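Side-chain contacts in CobC (Shigella flexneri 2a, PDB 6NRU), which removes phosphate from adenosylcobalamin 5'-phosphate and alpha-ribazole 5'-phosphate, very probably through a phosphohistidine intermediate, in the assembly of the nucleotide loop of vitamin B12: residues L6-H11 with S157-R162; T28-R33 with Q62-L67. All blocks are in the same frame, centred on the assembly; numbering follows the deposited sequence.

Helices 153-163 and 59-69 cover opposite faces of strand 5-10: the first makes contact 1 with its leucines, while the second, which meets Ile9, supplies half of contact 2. The centres of the two contacts lie 18 Å apart, and along the chain contact 2 is nested within the loop that contact 1 closes. Thr64 joins them: its OG1 is 3.5 Å from His11 CA, and its CG2 is 4.1 Å from Ile9 CG2, both as packing. His11 is very probably the residue phosphorylated during catalysis, so contact 2 reaches the active site through Thr64, while contact 1 packs the strand that leads directly into His11.

Contact 1: L6-H11 with S157-R162. With EDO (1,2-ethanediol), chain Q; SO4 (sulfate ion), chain N.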
loop_
_atom_site.group_PDB
_atom_site.type_symbol
_atom_site.label_atom_id
_atom_site.label_comp_id
_atom_site.label_asym_id
_atom_site.label_seq_id
_atom_site.Cartn_x
_atom_site.Cartn_y
_atom_site.Cartn_z
ATOM N N LEU A 6 -9.570 9.834 -0.634
ATOM C CA LEU A 6 -8.269 9.202 -0.804
ATOM C C LEU A 6 -8.338 8.261 -1.997
ATOM O O LEU A 6 -9.134 7.316 -2.001
ATOM C CB LEU A 6 -7.863 8.441 0.458
ATOM C CG LEU A 6 -8.120 9.177 1.775
ATOM C CD1 LEU A 6 -7.753 8.300 2.957
ATOM C CD2 LEU A 6 -7.348 10.488 1.815
ATOM N N TRP A 7 -7.525 8.531 -3.012
ATOM C CA TRP A 7 -7.393 7.634 -4.150
ATOM C C TRP A 7 -6.236 6.686 -3.867
ATOM O O TRP A 7 -5.089 7.124 -3.734
ATOM C CB TRP A 7 -7.160 8.420 -5.440
ATOM C CG TRP A 7 -8.226 9.444 -5.719
ATOM C CD1 TRP A 7 -8.381 10.656 -5.108
ATOM C CD2 TRP A 7 -9.285 9.343 -6.680
ATOM N NE1 TRP A 7 -9.468 11.313 -5.628
ATOM C CE2 TRP A 7 -10.040 10.530 -6.597
ATOM C CE3 TRP A 7 -9.669 8.363 -7.603
ATOM C CZ2 TRP A 7 -11.159 10.763 -7.400
ATOM C CZ3 TRP A 7 -10.776 8.598 -8.399
ATOM C CH2 TRP A 7 -11.508 9.787 -8.292
ATOM N N LEU A 8 -6.539 5.398 -3.753
ATOM C CA LEU A 8 -5.564 4.400 -3.334
ATOM C C LEU A 8 -5.033 3.652 -4.548
ATOM O O LEU A 8 -5.812 3.144 -5.362
ATOM C CB LEU A 8 -6.190 3.421 -2.340
ATOM C CG LEU A 8 -7.014 4.067 -1.223
ATOM C CD1 LEU A 8 -7.612 3.018 -0.300
ATOM C CD2 LEU A 8 -6.163 5.054 -0.433
ATOM N N ILE A 9 -3.709 3.582 -4.664
ATOM C CA ILE A 9 -3.044 2.830 -5.722
ATOM C C ILE A 9 -1.937 2.000 -5.088
ATOM O O ILE A 9 -1.047 2.548 -4.427
ATOM C CB ILE A 9 -2.464 3.745 -6.813
ATOM C CG1 ILE A 9 -3.581 4.335 -7.673
ATOM C CG2 ILE A 9 -1.470 2.977 -7.679
ATOM C CD1 ILE A 9 -3.073 5.096 -8.881
ATOM N N ARG A 10 -1.997 0.688 -5.281
ATOM C CA ARG A 10 -0.906 -0.199 -4.916
ATOM C C ARG A 10 0.076 -0.276 -6.076
ATOM O O ARG A 10 -0.327 -0.264 -7.242
ATOM C CB ARG A 10 -1.441 -1.590 -4.567
ATOM C CG ARG A 10 -0.387 -2.668 -4.374
ATOM C CD ARG A 10 -1.046 -4.039 -4.358
ATOM N NE ARG A 10 -0.094 -5.141 -4.252
ATOM C CZ ARG A 10 -0.438 -6.421 -4.349
ATOM N NH1 ARG A 10 -1.704 -6.753 -4.554
ATOM N NH2 ARG A 10 0.482 -7.370 -4.241
ATOM N N HIS A 11 1.367 -0.333 -5.750
ATOM C CA HIS A 11 2.404 -0.381 -6.770
ATOM C C HIS A 11 2.227 -1.601 -7.674
ATOM O O HIS A 11 1.641 -2.617 -7.290
ATOM C CB HIS A 11 3.786 -0.411 -6.122
ATOM C CG HIS A 11 4.039 -1.639 -5.304
ATOM N ND1 HIS A 11 4.407 -2.844 -5.863
ATOM C CD2 HIS A 11 3.974 -1.848 -3.969
ATOM C CE1 HIS A 11 4.558 -3.743 -4.907
ATOM N NE2 HIS A 11 4.301 -3.164 -3.749
ATOM N N SER A 157 -4.811 -2.082 2.427
ATOM C CA SER A 157 -5.901 -2.927 2.908
ATOM C C SER A 157 -6.209 -2.643 4.369
ATOM O O SER A 157 -7.379 -2.595 4.768
ATOM C CB SER A 157 -5.548 -4.398 2.720
ATOM O OG SER A 157 -4.547 -4.785 3.639
ATOM N N LEU A 158 -5.168 -2.459 5.186
ATOM C CA LEU A 158 -5.376 -2.117 6.588
ATOM C C LEU A 158 -5.890 -0.693 6.743
ATOM O O LEU A 158 -6.643 -0.403 7.681
ATOM C CB LEU A 158 -4.080 -2.304 7.372
ATOM C CG LEU A 158 -4.148 -1.963 8.858
ATOM C CD1 LEU A 158 -5.231 -2.782 9.528
ATOM C CD2 LEU A 158 -2.803 -2.199 9.518
ATOM N N LEU A 159 -5.496 0.207 5.840
ATOM C CA LEU A 159 -6.033 1.562 5.876
ATOM C C LEU A 159 -7.541 1.547 5.679
ATOM O O LEU A 159 -8.284 2.192 6.426
ATOM C CB LEU A 159 -5.357 2.427 4.811
ATOM C CG LEU A 159 -5.795 3.891 4.770
ATOM C CD1 LEU A 159 -5.181 4.662 5.919
ATOM C CD2 LEU A 159 -5.426 4.526 3.443
ATOM N N ILE A 160 -8.011 0.799 4.678
ATOM C CA ILE A 160 -9.448 0.677 4.451
ATOM C C ILE A 160 -10.136 0.141 5.699
ATOM O O ILE A 160 -11.121 0.711 6.177
ATOM C CB ILE A 160 -9.729 -0.218 3.231
ATOM C CG1 ILE A 160 -9.146 0.400 1.961
ATOM C CG2 ILE A 160 -11.225 -0.440 3.070
ATOM C CD1 ILE A 160 -9.249 -0.501 0.748
ATOM N N ALA A 161 -9.608 -0.955 6.256
ATOM C CA ALA A 161 -10.268 -1.615 7.378
ATOM C C ALA A 161 -10.364 -0.701 8.593
ATOM O O ALA A 161 -11.413 -0.631 9.242
ATOM C CB ALA A 161 -9.533 -2.906 7.738
ATOM N N ARG A 162 -9.284 0.011 8.920
ATOM C CA ARG A 162 -9.315 0.855 10.110
ATOM C C ARG A 162 -10.175 2.097 9.903
ATOM O O ARG A 162 -10.809 2.574 10.854
ATOM C CB ARG A 162 -7.895 1.252 10.513
ATOM C CG ARG A 162 -7.034 0.091 10.970
ATOM C CD ARG A 162 -7.681 -0.661 12.119
ATOM N NE ARG A 162 -7.693 0.111 13.358
ATOM C CZ ARG A 162 -8.796 0.505 13.988
ATOM N NH1 ARG A 162 -9.991 0.206 13.494
ATOM N NH2 ARG A 162 -8.705 1.203 15.113
HETATM C C1 EDO Q . -12.256 2.554 16.110
HETATM O O1 EDO Q . -11.677 2.506 14.800
HETATM C C2 EDO Q . -11.225 2.137 17.153
HETATM O O2 EDO Q . -11.001 0.723 17.074
HETATM S S SO4 N . 3.638 -7.247 -2.183
HETATM O O1 SO4 N . 3.497 -7.368 -0.735
HETATM O O2 SO4 N . 4.300 -8.439 -2.706
HETATM O O3 SO4 N . 2.319 -7.115 -2.793
HETATM O O4 SO4 N . 4.435 -6.066 -2.503
#
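Leu8 and Leu6 point from strand 6-10 onto Leu159 and Ile160 of helix 157-162, one sheet-to-helix layer of the alpha/beta/alpha sandwich of the histidine phosphatases. The short axes pass 10.8 Å apart and run nearly antiparallel, at 149°, as expected for a helix packed over a strand whose neighbour, strand 146-151, leads into it.

All the direct contacts are apolar. The fork of Leu8 divides between two partners: CD1 lies 3.8 Å from Ile160 CG1, with Ile160 CD1 slightly farther, and CD2 meets Leu159 CD2 at 4.0 Å. With CG opposite the carbonyl carbon (chi1 -46°) the branch point is held toward the helix, and the extended chi2 sets its methyls against different residues. Leu6 CD1 adds a looser touch on the same methyl, Leu159 CD2, at 4.5 Å. Leu159 thus rests against two alternate strand residues and also touches Phe134 and Ile135 of helix 124-136. Ile9, next after Leu8, turns to the opposite face of the sheet, onto helix 59-69.

Neither segment offers the other a polar partner; their ends bind small molecules instead. At the end of the strand, Arg10 and His11 begin the RHG motif of the family and approach one sulfate, which Asn17 and Arg60 also bind, consistent with a phosphate pocket. Arg10 NH2 is modelled 2.4 Å from sulfate O3, too short to be trusted. His11 meets O4 at its ring edge and in plane, through a weak, bent bond from NE2 (3.2 Å, 125° at the hydrogen). On the helix, Arg162 NH1 bonds both Met166 O and, at 3.1 Å, ethanediol O1.

Contact 2: T28-R33 with Q62-L67; sequences TPLTAR and QHTARL. With SO4 (sulfate ion), chain M.
His63 receives Leu30 over one face of its imidazole. Leu30 CD2 sits 3.7 Å above the ring plane, displaced toward the rim. Its distance of 4.0 Å from the ring centroid, at 20° to the ring normal, meets the geometry of a CH-pi contact. The displacement is toward the CG-ND1 bond: His63 ND1 is the nearest ring atom to Leu30 CD2, at 3.8 Å, and Leu30 CB approaches the same nitrogen at 4.0 Å. The ring is carried there by CG lying opposite the backbone N of His63 (chi1 -170°).

One residue on, Thr64 crosses Leu30 at about a right angle, with OG1 3.7 Å from Leu30 CD2. This is packing alone, since the polar demand of Thr64 OG1 is met by a hydrogen bond to Arg60 O in its own helix and a weak one from Gly12 N. The same Leu30 methyl thus fits between an imidazole face and a threonine hydroxyl. In the histidine phosphatase fold, this places the loop leading into helix 32-44 against the side of helix 59-69.

A helical turn beyond His63, Leu67 reaches the same methyl from further along the helix, its CD1 4.4 Å from Leu30 CD2. Across from it, Thr31 is the N-cap of helix 32-44; its OG1 bonds Glu13 OE1 and, weakly, Gly34 N. Two residues later, Arg33 offers NE and, weakly, NH2 at its guanidinium edge to sulfate O2, an anion also bound by Gln37 and Arg199. Ile35 of helix 32-44 touches Leu30, His63 and Leu67 alike.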
loop_
_atom_site.group_PDB
_atom_site.type_symbol
_atom_site.label_atom_id
_atom_site.label_comp_id
_atom_site.label_asym_id
_atom_site.label_seq_id
_atom_site.Cartn_x
_atom_site.Cartn_y
_atom_site.Cartn_z
ATOM N N THR A 28 13.053 -4.312 -4.618
ATOM C CA THR A 28 12.849 -5.152 -5.792
ATOM C C THR A 28 12.244 -4.331 -6.931
ATOM O O THR A 28 11.370 -3.491 -6.696
ATOM C CB THR A 28 11.940 -6.330 -5.463
ATOM O OG1 THR A 28 11.545 -6.989 -6.672
ATOM C CG2 THR A 28 10.706 -5.854 -4.713
ATOM N N PRO A 29 12.689 -4.544 -8.167
ATOM C CA PRO A 29 12.277 -3.667 -9.264
ATOM C C PRO A 29 10.900 -4.019 -9.809
ATOM O O PRO A 29 10.413 -5.143 -9.688
ATOM C CB PRO A 29 13.356 -3.909 -10.323
ATOM C CG PRO A 29 13.747 -5.333 -10.104
ATOM C CD PRO A 29 13.644 -5.576 -8.615
ATOM N N LEU A 30 10.279 -3.019 -10.428
ATOM C CA LEU A 30 9.037 -3.240 -11.155
ATOM C C LEU A 30 9.303 -4.061 -12.412
ATOM O O LEU A 30 10.302 -3.852 -13.108
ATOM C CB LEU A 30 8.401 -1.900 -11.530
ATOM C CG LEU A 30 7.124 -1.425 -10.832
ATOM C CD1 LEU A 30 7.275 -1.489 -9.325
ATOM C CD2 LEU A 30 6.787 -0.004 -11.269
ATOM N N THR A 31 8.404 -5.004 -12.696
ATOM C CA THR A 31 8.444 -5.762 -13.936
ATOM C C THR A 31 7.700 -5.006 -15.030
ATOM O O THR A 31 6.755 -4.262 -14.764
ATOM C CB THR A 31 7.810 -7.146 -13.770
ATOM O OG1 THR A 31 6.383 -7.023 -13.727
ATOM C CG2 THR A 31 8.292 -7.812 -12.502
ATOM N N ALA A 32 8.117 -5.247 -16.279
ATOM C CA ALA A 32 7.493 -4.610 -17.440
ATOM C C ALA A 32 5.970 -4.610 -17.353
ATOM O O ALA A 32 5.317 -3.679 -17.838
ATOM C CB ALA A 32 7.956 -5.310 -18.722
ATOM N N ARG A 33 5.391 -5.632 -16.719
ATOM C CA ARG A 33 3.955 -5.626 -16.464
ATOM C C ARG A 33 3.579 -4.551 -15.451
ATOM O O ARG A 33 2.540 -3.896 -15.591
ATOM C CB ARG A 33 3.506 -7.003 -15.982
ATOM C CG ARG A 33 2.008 -7.131 -15.754
ATOM C CD ARG A 33 1.639 -8.568 -15.425
ATOM N NE ARG A 33 0.285 -8.683 -14.892
ATOM C CZ ARG A 33 -0.180 -9.758 -14.261
ATOM N NH1 ARG A 33 0.603 -10.816 -14.086
ATOM N NH2 ARG A 33 -1.425 -9.774 -13.805
ATOM N N GLN A 62 7.483 4.697 -5.490
ATOM C CA GLN A 62 7.824 5.963 -6.130
ATOM C C GLN A 62 7.931 5.807 -7.641
ATOM O O GLN A 62 7.516 6.699 -8.391
ATOM C CB GLN A 62 9.125 6.509 -5.545
ATOM C CG GLN A 62 9.047 6.767 -4.053
ATOM C CD GLN A 62 10.259 7.492 -3.523
ATOM O OE1 GLN A 62 10.411 8.696 -3.725
ATOM N NE2 GLN A 62 11.132 6.763 -2.835
ATOM N N HIS A 63 8.489 4.685 -8.107
ATOM C CA HIS A 63 8.490 4.398 -9.538
ATOM C C HIS A 63 7.070 4.378 -10.085
ATOM O O HIS A 63 6.808 4.889 -11.180
ATOM C CB HIS A 63 9.190 3.064 -9.805
ATOM C CG HIS A 63 9.457 2.793 -11.255
ATOM N ND1 HIS A 63 10.178 1.698 -11.683
ATOM C CD2 HIS A 63 9.105 3.471 -12.372
ATOM C CE1 HIS A 63 10.254 1.712 -13.002
ATOM N NE2 HIS A 63 9.610 2.776 -13.445
ATOM N N THR A 64 6.137 3.799 -9.329
ATOM C CA THR A 64 4.740 3.800 -9.745
ATOM C C THR A 64 4.175 5.216 -9.756
ATOM O O THR A 64 3.534 5.631 -10.728
ATOM C CB THR A 64 3.925 2.892 -8.823
ATOM O OG1 THR A 64 4.254 1.521 -9.091
ATOM C CG2 THR A 64 2.430 3.103 -9.039
ATOM N N ALA A 65 4.422 5.980 -8.688
ATOM C CA ALA A 65 3.882 7.333 -8.607
ATOM C C ALA A 65 4.404 8.217 -9.732
ATOM O O ALA A 65 3.699 9.124 -10.187
ATOM C CB ALA A 65 4.210 7.949 -7.248
ATOM N N ARG A 66 5.630 7.970 -10.196
ATOM C CA ARG A 66 6.154 8.724 -11.330
ATOM C C ARG A 66 5.368 8.418 -12.600
ATOM O O ARG A 66 5.008 9.332 -13.351
ATOM C CB ARG A 66 7.638 8.406 -11.533
ATOM C CG ARG A 66 8.609 9.341 -10.816
ATOM C CD ARG A 66 9.989 8.699 -10.705
ATOM N NE ARG A 66 10.322 7.927 -11.900
ATOM C CZ ARG A 66 11.076 6.831 -11.902
ATOM N NH1 ARG A 66 11.584 6.367 -10.766
ATOM N NH2 ARG A 66 11.319 6.196 -13.043
ATOM N N LEU A 67 5.086 7.138 -12.847
ATOM C CA LEU A 67 4.428 6.748 -14.089
ATOM C C LEU A 67 2.967 7.174 -14.106
ATOM O O LEU A 67 2.442 7.576 -15.151
ATOM C CB LEU A 67 4.555 5.239 -14.287
ATOM C CG LEU A 67 5.996 4.740 -14.402
ATOM C CD1 LEU A 67 6.073 3.233 -14.214
ATOM C CD2 LEU A 67 6.591 5.147 -15.736
HETATM S S SO4 M . -2.505 -6.267 -15.851
HETATM O O1 SO4 M . -2.825 -5.457 -14.679
HETATM O O2 SO4 M . -1.867 -7.506 -15.422
HETATM O O3 SO4 M . -3.731 -6.583 -16.576
HETATM O O4 SO4 M . -1.596 -5.533 -16.730
#